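Local atomic coordinates of beta-galactosidase (PDB entry 4MAD), a protein that probably hydrolyses terminal non-reducing beta-D-galactose residues from beta-D-galactosides. Residues A[422-427]-A[441-446]; A[450-455]-A[476-481]. All blocks are in the same frame, centred on the assembly; numbering follows the deposited sequence.

Both interactions lie in the first all-beta domain of this family 35 enzyme, away from the predicted catalytic residues and the bound 2-(2-methoxyethoxy)ethanol, and both join the same two facing antiparallel sheets. The centres of interaction 1 and interaction 2 are about 9 Å apart. Interaction 1 closes before interaction 2 opens along the chain, and strand 440-445 of the first is followed directly by strand 449-457 of the second. Strands 419-424 and 449-457 are neighbours in one sheet, coupled by probable hydrogen bonds such as Tyr423 O to Gln453 N at 2.9 Å; strands 440-445 and 473-480 flank strand 409-417 in the other. The two contacts are thus adjoining portions of one apolar layer between the domain's two sheets.

Interaction 1. Residues A[422-427]-A[441-446]; sequences VYVNGE and LVVELT
Face-to-face packing of two beta sheets joins residues 422-427 to 441-446, near one edge of the two sheets of the beta sandwich that forms the first all-beta domain, but in its buried interior. Strand 419-424 belongs to a six-stranded antiparallel sheet and strand 440-445 is an outermost strand of the four-stranded sheet facing it. The short strand segments run nearly parallel, 12° apart, with their axes 9.1 Å from each other at closest approach. No hydrogen bond crosses between them, and the contact is made by aliphatic side chains.

Val422 and Leu441 reach toward each other tip to tip, and Leu441 CD1 comes to 3.7 Å from Val422 CG2, the branch that lies anti to the carbonyl carbon. Two residues on, Val424 spreads its methyls over two partners: CG2 faces Val443 CG1 more loosely, at 4.4 Å, while CG1 goes to Leu445. Val429 of the adjacent strand 427-433 touches Val422, Val424 and Leu441, extending the apolar layer.

Beyond Val424 the chain reverses in a type I' turn to Glu427, closed by the backbone hydrogen bonds from Val424 N to Glu427 O and from Glu427 N to Val424 O. The end of the contact lies just before this hairpin turn: Val424 CG1, anti to its own N (chi1 168°), meets Leu445 CD2 at 3.9 Å, the two side chains crossing at about a right angle.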
ATOM      1  N   VAL A 422      21.069  -6.364 -15.312  1.00 15.35           N
ATOM      2  CA  VAL A 422      22.482  -6.369 -15.286  1.00 15.84           C
ATOM      3  C   VAL A 422      23.098  -5.993 -16.645  1.00 15.47           C
ATOM      4  O   VAL A 422      22.716  -6.467 -17.627  1.00 16.49           O
ATOM      5  CB  VAL A 422      23.001  -7.758 -14.865  1.00 16.83           C
ATOM      6  CG1 VAL A 422      24.453  -7.762 -14.698  1.00 19.13           C
ATOM      7  CG2 VAL A 422      22.350  -8.184 -13.639  1.00 12.04           C
ATOM      8  N   TYR A 423      24.083  -5.114 -16.584  1.00 16.57           N
ATOM      9  CA  TYR A 423      24.819  -4.576 -17.700  1.00 16.09           C
ATOM     10  C   TYR A 423      26.327  -4.675 -17.449  1.00 18.98           C
ATOM     11  O   TYR A 423      26.783  -4.374 -16.376  1.00 18.42           O
ATOM     12  CB  TYR A 423      24.446  -3.109 -17.961  1.00 17.30           C
ATOM     13  CG  TYR A 423      22.938  -2.917 -18.081  1.00 15.38           C
ATOM     14  CD1 TYR A 423      22.311  -2.948 -19.305  1.00 22.31           C
ATOM     15  CD2 TYR A 423      22.148  -2.786 -16.965  1.00 19.95           C
ATOM     16  CE1 TYR A 423      20.949  -2.826 -19.402  1.00 18.79           C
ATOM     17  CE2 TYR A 423      20.808  -2.641 -17.054  1.00 18.05           C
ATOM     18  CZ  TYR A 423      20.203  -2.672 -18.273  1.00 19.28           C
ATOM     19  OH  TYR A 423      18.873  -2.548 -18.333  1.00 20.05           O
ATOM     20  N   VAL A 424      27.045  -5.070 -18.481  1.00 17.58           N
ATOM     21  CA  VAL A 424      28.476  -5.118 -18.447  1.00 18.52           C
ATOM     22  C   VAL A 424      28.984  -4.297 -19.639  1.00 19.85           C
ATOM     23  O   VAL A 424      28.645  -4.571 -20.732  1.00 20.46           O
ATOM     24  CB  VAL A 424      28.970  -6.563 -18.575  1.00 17.80           C
ATOM     25  CG1 VAL A 424      30.392  -6.579 -18.831  1.00 24.85           C
ATOM     26  CG2 VAL A 424      28.648  -7.351 -17.344  1.00 17.51           C
ATOM     27  N   ASN A 425      29.759  -3.267 -19.368  1.00 19.03           N
ATOM     28  CA  ASN A 425      30.344  -2.427 -20.393  1.00 22.27           C
ATOM     29  C   ASN A 425      29.248  -1.901 -21.335  1.00 24.50           C
ATOM     30  O   ASN A 425      29.435  -1.807 -22.492  1.00 22.92           O
ATOM     31  CB  ASN A 425      31.413  -3.163 -21.163  1.00 24.41           C
ATOM     32  CG  ASN A 425      32.710  -3.230 -20.422  1.00 24.73           C
ATOM     33  OD1 ASN A 425      33.017  -2.371 -19.673  1.00 19.47           O
ATOM     34  ND2 ASN A 425      33.453  -4.257 -20.659  1.00 23.50           N
ATOM     35  N   GLY A 426      28.121  -1.581 -20.763  1.00 24.91           N
ATOM     36  CA  GLY A 426      27.078  -0.939 -21.494  1.00 27.90           C
ATOM     37  C   GLY A 426      26.249  -1.868 -22.346  1.00 27.59           C
ATOM     38  O   GLY A 426      25.422  -1.420 -23.106  1.00 29.45           O
ATOM     39  N   GLU A 427      26.452  -3.156 -22.181  1.00 24.90           N
ATOM     40  CA  GLU A 427      25.689  -4.175 -22.845  1.00 25.55           C
ATOM     41  C   GLU A 427      24.794  -4.907 -21.857  1.00 23.26           C
ATOM     42  O   GLU A 427      25.203  -5.187 -20.811  1.00 23.20           O
ATOM     43  CB  GLU A 427      26.603  -5.220 -23.440  1.00 27.87           C
ATOM     44  CG  GLU A 427      27.447  -4.811 -24.594  1.00 37.57           C
ATOM     45  CD  GLU A 427      28.189  -6.020 -25.172  1.00 53.37           C
ATOM     46  OE1 GLU A 427      29.253  -6.375 -24.668  1.00 53.66           O
ATOM     47  OE2 GLU A 427      27.674  -6.637 -26.113  1.00 55.46           O
ATOM     48  N   LEU A 441      23.652 -15.050 -12.989  1.00 28.78           N
ATOM     49  CA  LEU A 441      23.769 -14.968 -14.445  1.00 28.94           C
ATOM     50  C   LEU A 441      25.153 -15.353 -14.897  1.00 27.90           C
ATOM     51  O   LEU A 441      26.059 -15.161 -14.182  1.00 29.63           O
ATOM     52  CB  LEU A 441      23.599 -13.547 -14.910  1.00 28.35           C
ATOM     53  CG  LEU A 441      22.232 -12.943 -14.927  1.00 32.68           C
ATOM     54  CD1 LEU A 441      22.300 -11.539 -15.299  1.00 29.04           C
ATOM     55  CD2 LEU A 441      21.345 -13.686 -15.833  1.00 30.29           C
ATOM     56  N   VAL A 442      25.310 -15.789 -16.120  1.00 27.17           N
ATOM     57  CA  VAL A 442      26.640 -16.023 -16.658  1.00 27.73           C
ATOM     58  C   VAL A 442      27.114 -14.804 -17.424  1.00 29.12           C
ATOM     59  O   VAL A 442      26.476 -14.342 -18.284  1.00 29.05           O
ATOM     60  CB  VAL A 442      26.678 -17.258 -17.565  1.00 30.44           C
ATOM     61  CG1 VAL A 442      27.969 -17.434 -18.206  1.00 30.46           C
ATOM     62  CG2 VAL A 442      26.269 -18.459 -16.836  1.00 32.86           C
ATOM     63  N   VAL A 443      28.261 -14.275 -17.070  1.00 28.56           N
ATOM     64  CA  VAL A 443      28.847 -13.181 -17.801  1.00 30.16           C
ATOM     65  C   VAL A 443      30.176 -13.577 -18.385  1.00 32.58           C
ATOM     66  O   VAL A 443      30.768 -14.498 -17.925  1.00 32.73           O
ATOM     67  CB  VAL A 443      29.053 -11.998 -16.951  1.00 28.33           C
ATOM     68  CG1 VAL A 443      27.743 -11.535 -16.423  1.00 30.82           C
ATOM     69  CG2 VAL A 443      29.965 -12.316 -15.874  1.00 27.34           C
ATOM     70  N   GLU A 444      30.599 -12.894 -19.438  1.00 33.39           N
ATOM     71  CA  GLU A 444      31.885 -13.119 -20.036  1.00 33.72           C
ATOM     72  C   GLU A 444      32.700 -11.853 -19.991  1.00 33.09           C
ATOM     73  O   GLU A 444      32.409 -10.937 -20.703  1.00 34.16           O
ATOM     74  CB  GLU A 444      31.716 -13.489 -21.475  1.00 34.65           C
ATOM     75  CG  GLU A 444      30.846 -14.637 -21.674  1.00 43.25           C
ATOM     76  CD  GLU A 444      31.568 -15.892 -21.411  1.00 54.11           C
ATOM     77  OE1 GLU A 444      32.722 -15.794 -21.041  1.00 57.59           O
ATOM     78  OE2 GLU A 444      31.010 -16.972 -21.597  1.00 57.76           O
ATOM     79  N   LEU A 445      33.718 -11.827 -19.157  1.00 28.71           N
ATOM     80  CA  LEU A 445      34.502 -10.649 -18.966  1.00 27.61           C
ATOM     81  C   LEU A 445      35.811 -10.777 -19.690  1.00 30.26           C
ATOM     82  O   LEU A 445      36.760 -11.262 -19.149  1.00 27.06           O
ATOM     83  CB  LEU A 445      34.760 -10.477 -17.500  1.00 26.16           C
ATOM     84  CG  LEU A 445      33.442 -10.459 -16.767  1.00 28.34           C
ATOM     85  CD1 LEU A 445      33.628 -10.544 -15.350  1.00 30.08           C
ATOM     86  CD2 LEU A 445      32.754  -9.221 -17.121  1.00 28.94           C
ATOM     87  N   THR A 446      35.829 -10.358 -20.931  1.00 31.28           N
ATOM     88  CA  THR A 446      37.010 -10.528 -21.723  1.00 32.15           C
ATOM     89  C   THR A 446      37.842  -9.303 -21.874  1.00 32.07           C
ATOM     90  O   THR A 446      38.925  -9.388 -22.351  1.00 31.01           O
ATOM     91  CB  THR A 446      36.649 -10.976 -23.073  1.00 34.02           C
ATOM     92  OG1 THR A 446      35.713 -10.061 -23.587  1.00 35.35           O
ATOM     93  CG2 THR A 446      36.016 -12.297 -23.008  1.00 33.22           C
TER

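Interaction 2. Residues A[450-455]-A[476-481]; sequences SKLQII and EGVRLG
Val478 projects from strand 473-480 toward Leu452 and Ile454 of strand 449-457, bridging the two sheets of the beta sandwich in the first all-beta domain. Strand 449-457 lies inside the six-stranded sheet, and strand 473-480 pairs with strand 409-417 in the four-stranded one. The backbones stay well apart, 9.8 Å between Ile454 CA and Val478 CA, and only side chains span the interval.

All three touching residues are buried. A single methyl of Val478, CG1, serves both partners: it lies 4.3 Å from Ile454 CD1 and 4.4 Å from Leu452 CD2. Ile454 reaches it through an extended outer chain (chi2 -175°), which carries CD1 toward the facing sheet. The direct contact is small, 91 Å² in all, and other residues fill in the core around it; Leu452 also packs on Leu411, Thr400, Ile402 and Leu485, while Leu480 lies against Leu411 and Leu445.

The outer side of strand 473-480 is polar and more open. Glu476, which is exposed, forms a classic beta bulge with Gly477 opposite Gln414, and its OE1 is hydrogen-bonded to Gln414 NE2. The side chain of Arg479, partly exposed, leaves the backbone on the side away from residues 450-455, and its NE is hydrogen-bonded to Gln414 OE1. The same guanidinium also reaches the turn just after the strand, where NH1 donates to Gly481 O at 3.1 Å; the N-H...O angle is 162°, with the oxygen at the edge of the guanidinium and nearly in its plane.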
ATOM      1  N   SER A 450      35.915  -4.097 -16.852  1.00 25.77           N
ATOM      2  CA  SER A 450      34.506  -4.213 -17.123  1.00 22.30           C
ATOM      3  C   SER A 450      33.657  -3.361 -16.184  1.00 20.88           C
ATOM      4  O   SER A 450      33.745  -3.541 -15.018  1.00 22.39           O
ATOM      5  CB  SER A 450      34.151  -5.655 -16.969  1.00 22.72           C
ATOM      6  OG  SER A 450      34.729  -6.416 -17.967  1.00 25.97           O
ATOM      7  N   LYS A 451      32.851  -2.472 -16.713  1.00 18.76           N
ATOM      8  CA  LYS A 451      31.966  -1.681 -15.902  1.00 19.51           C
ATOM      9  C   LYS A 451      30.643  -2.441 -15.709  1.00 19.59           C
ATOM     10  O   LYS A 451      29.912  -2.668 -16.640  1.00 20.13           O
ATOM     11  CB  LYS A 451      31.735  -0.320 -16.539  1.00 20.99           C
ATOM     12  CG  LYS A 451      30.866   0.594 -15.762  1.00 23.05           C
ATOM     13  CD  LYS A 451      30.408   1.754 -16.604  1.00 32.69           C
ATOM     14  CE  LYS A 451      29.964   2.907 -15.786  1.00 34.81           C
ATOM     15  NZ  LYS A 451      29.733   4.137 -16.540  1.00 33.16           N
ATOM     16  N   LEU A 452      30.401  -2.808 -14.464  1.00 16.90           N
ATOM     17  CA  LEU A 452      29.226  -3.553 -14.081  1.00 17.50           C
ATOM     18  C   LEU A 452      28.208  -2.579 -13.498  1.00 16.27           C
ATOM     19  O   LEU A 452      28.541  -1.776 -12.689  1.00 16.69           O
ATOM     20  CB  LEU A 452      29.606  -4.613 -13.075  1.00 18.20           C
ATOM     21  CG  LEU A 452      28.452  -5.353 -12.439  1.00 17.13           C
ATOM     22  CD1 LEU A 452      27.727  -6.136 -13.446  1.00 22.36           C
ATOM     23  CD2 LEU A 452      28.899  -6.192 -11.317  1.00 18.75           C
ATOM     24  N   GLN A 453      26.982  -2.642 -14.028  1.00 15.46           N
ATOM     25  CA  GLN A 453      25.872  -1.853 -13.566  1.00 15.01           C
ATOM     26  C   GLN A 453      24.677  -2.766 -13.289  1.00 13.62           C
ATOM     27  O   GLN A 453      24.400  -3.612 -14.026  1.00 16.27           O
ATOM     28  CB  GLN A 453      25.479  -0.811 -14.611  1.00 15.81           C
ATOM     29  CG  GLN A 453      26.532   0.214 -14.878  1.00 21.20           C
ATOM     30  CD  GLN A 453      26.184   1.141 -15.998  1.00 20.51           C
ATOM     31  OE1 GLN A 453      26.052   0.735 -17.086  1.00 19.11           O
ATOM     32  NE2 GLN A 453      26.043   2.401 -15.690  1.00 20.21           N
ATOM     33  N   ILE A 454      24.043  -2.588 -12.163  1.00 15.39           N
ATOM     34  CA  ILE A 454      22.857  -3.351 -11.851  1.00 17.15           C
ATOM     35  C   ILE A 454      21.762  -2.370 -11.445  1.00 15.23           C
ATOM     36  O   ILE A 454      21.937  -1.643 -10.553  1.00 15.54           O
ATOM     37  CB  ILE A 454      23.124  -4.310 -10.724  1.00 15.89           C
ATOM     38  CG1 ILE A 454      24.301  -5.202 -11.083  1.00 17.09           C
ATOM     39  CG2 ILE A 454      21.953  -5.155 -10.455  1.00 15.76           C
ATOM     40  CD1 ILE A 454      24.635  -6.303 -10.099  1.00 21.74           C
ATOM     41  N   ILE A 455      20.658  -2.413 -12.161  1.00 15.83           N
ATOM     42  CA  ILE A 455      19.507  -1.590 -11.863  1.00 16.08           C
ATOM     43  C   ILE A 455      18.495  -2.387 -11.066  1.00 15.06           C
ATOM     44  O   ILE A 455      17.868  -3.243 -11.588  1.00 18.26           O
ATOM     45  CB  ILE A 455      18.760  -1.056 -13.140  1.00 13.61           C
ATOM     46  CG1 ILE A 455      19.754  -0.454 -14.113  1.00 17.17           C
ATOM     47  CG2 ILE A 455      17.751  -0.029 -12.739  1.00 18.22           C
ATOM     48  CD1 ILE A 455      19.174   0.071 -15.350  1.00 17.70           C
ATOM     49  N   GLU A 476      23.620  -8.125   0.635  1.00 22.66           N
ATOM     50  CA  GLU A 476      24.958  -8.416   1.130  1.00 22.50           C
ATOM     51  C   GLU A 476      26.130  -8.111   0.193  1.00 21.94           C
ATOM     52  O   GLU A 476      27.131  -7.585   0.593  1.00 21.89           O
ATOM     53  CB  GLU A 476      25.015  -9.890   1.487  1.00 21.32           C
ATOM     54  CG  GLU A 476      24.150 -10.285   2.636  1.00 25.76           C
ATOM     55  CD  GLU A 476      24.037 -11.793   2.848  1.00 33.66           C
ATOM     56  OE1 GLU A 476      25.038 -12.492   2.835  1.00 30.26           O
ATOM     57  OE2 GLU A 476      22.920 -12.245   2.994  1.00 33.01           O
ATOM     58  N   GLY A 477      26.015  -8.581  -1.024  1.00 19.14           N
ATOM     59  CA  GLY A 477      27.120  -8.499  -1.953  1.00 18.15           C
ATOM     60  C   GLY A 477      26.793  -8.909  -3.368  1.00 16.68           C
ATOM     61  O   GLY A 477      25.737  -9.432  -3.627  1.00 17.54           O
ATOM     62  N   VAL A 478      27.741  -8.665  -4.259  1.00 17.93           N
ATOM     63  CA  VAL A 478      27.726  -9.192  -5.609  1.00 16.81           C
ATOM     64  C   VAL A 478      29.031  -9.923  -5.876  1.00 18.62           C
ATOM     65  O   VAL A 478      30.043  -9.438  -5.553  1.00 17.22           O
ATOM     66  CB  VAL A 478      27.570  -8.088  -6.618  1.00 18.71           C
ATOM     67  CG1 VAL A 478      27.494  -8.621  -7.974  1.00 16.72           C
ATOM     68  CG2 VAL A 478      26.383  -7.233  -6.303  1.00 17.85           C
ATOM     69  N   ARG A 479      28.973 -11.104  -6.432  1.00 17.73           N
ATOM     70  CA  ARG A 479      30.199 -11.852  -6.618  1.00 19.53           C
ATOM     71  C   ARG A 479      30.307 -12.545  -7.952  1.00 19.27           C
ATOM     72  O   ARG A 479      29.332 -12.873  -8.536  1.00 18.97           O
ATOM     73  CB  ARG A 479      30.422 -12.847  -5.499  1.00 18.33           C
ATOM     74  CG  ARG A 479      29.384 -13.839  -5.326  1.00 19.17           C
ATOM     75  CD  ARG A 479      29.514 -14.565  -3.993  1.00 19.32           C
ATOM     76  NE  ARG A 479      28.299 -15.191  -3.523  1.00 21.04           N
ATOM     77  CZ  ARG A 479      27.874 -16.397  -3.854  1.00 21.85           C
ATOM     78  NH1 ARG A 479      28.531 -17.157  -4.693  1.00 24.21           N
ATOM     79  NH2 ARG A 479      26.772 -16.858  -3.351  1.00 19.34           N
ATOM     80  N   LEU A 480      31.542 -12.748  -8.370  1.00 18.50           N
ATOM     81  CA  LEU A 480      31.837 -13.534  -9.527  1.00 18.51           C
ATOM     82  C   LEU A 480      32.459 -14.814  -8.987  1.00 19.78           C
ATOM     83  O   LEU A 480      33.459 -14.772  -8.355  1.00 17.06           O
ATOM     84  CB  LEU A 480      32.844 -12.775 -10.372  1.00 18.43           C
ATOM     85  CG  LEU A 480      32.359 -11.455 -10.955  1.00 16.81           C
ATOM     86  CD1 LEU A 480      33.442 -10.687 -11.493  1.00 16.64           C
ATOM     87  CD2 LEU A 480      31.288 -11.609 -11.980  1.00 20.14           C
ATOM     88  N   GLY A 481      31.842 -15.943  -9.211  1.00 20.48           N
ATOM     89  CA  GLY A 481      32.221 -17.091  -8.429  1.00 24.16           C
ATOM     90  C   GLY A 481      32.031 -16.770  -6.946  1.00 22.19           C
ATOM     91  O   GLY A 481      30.977 -16.434  -6.533  1.00 21.81           O
TER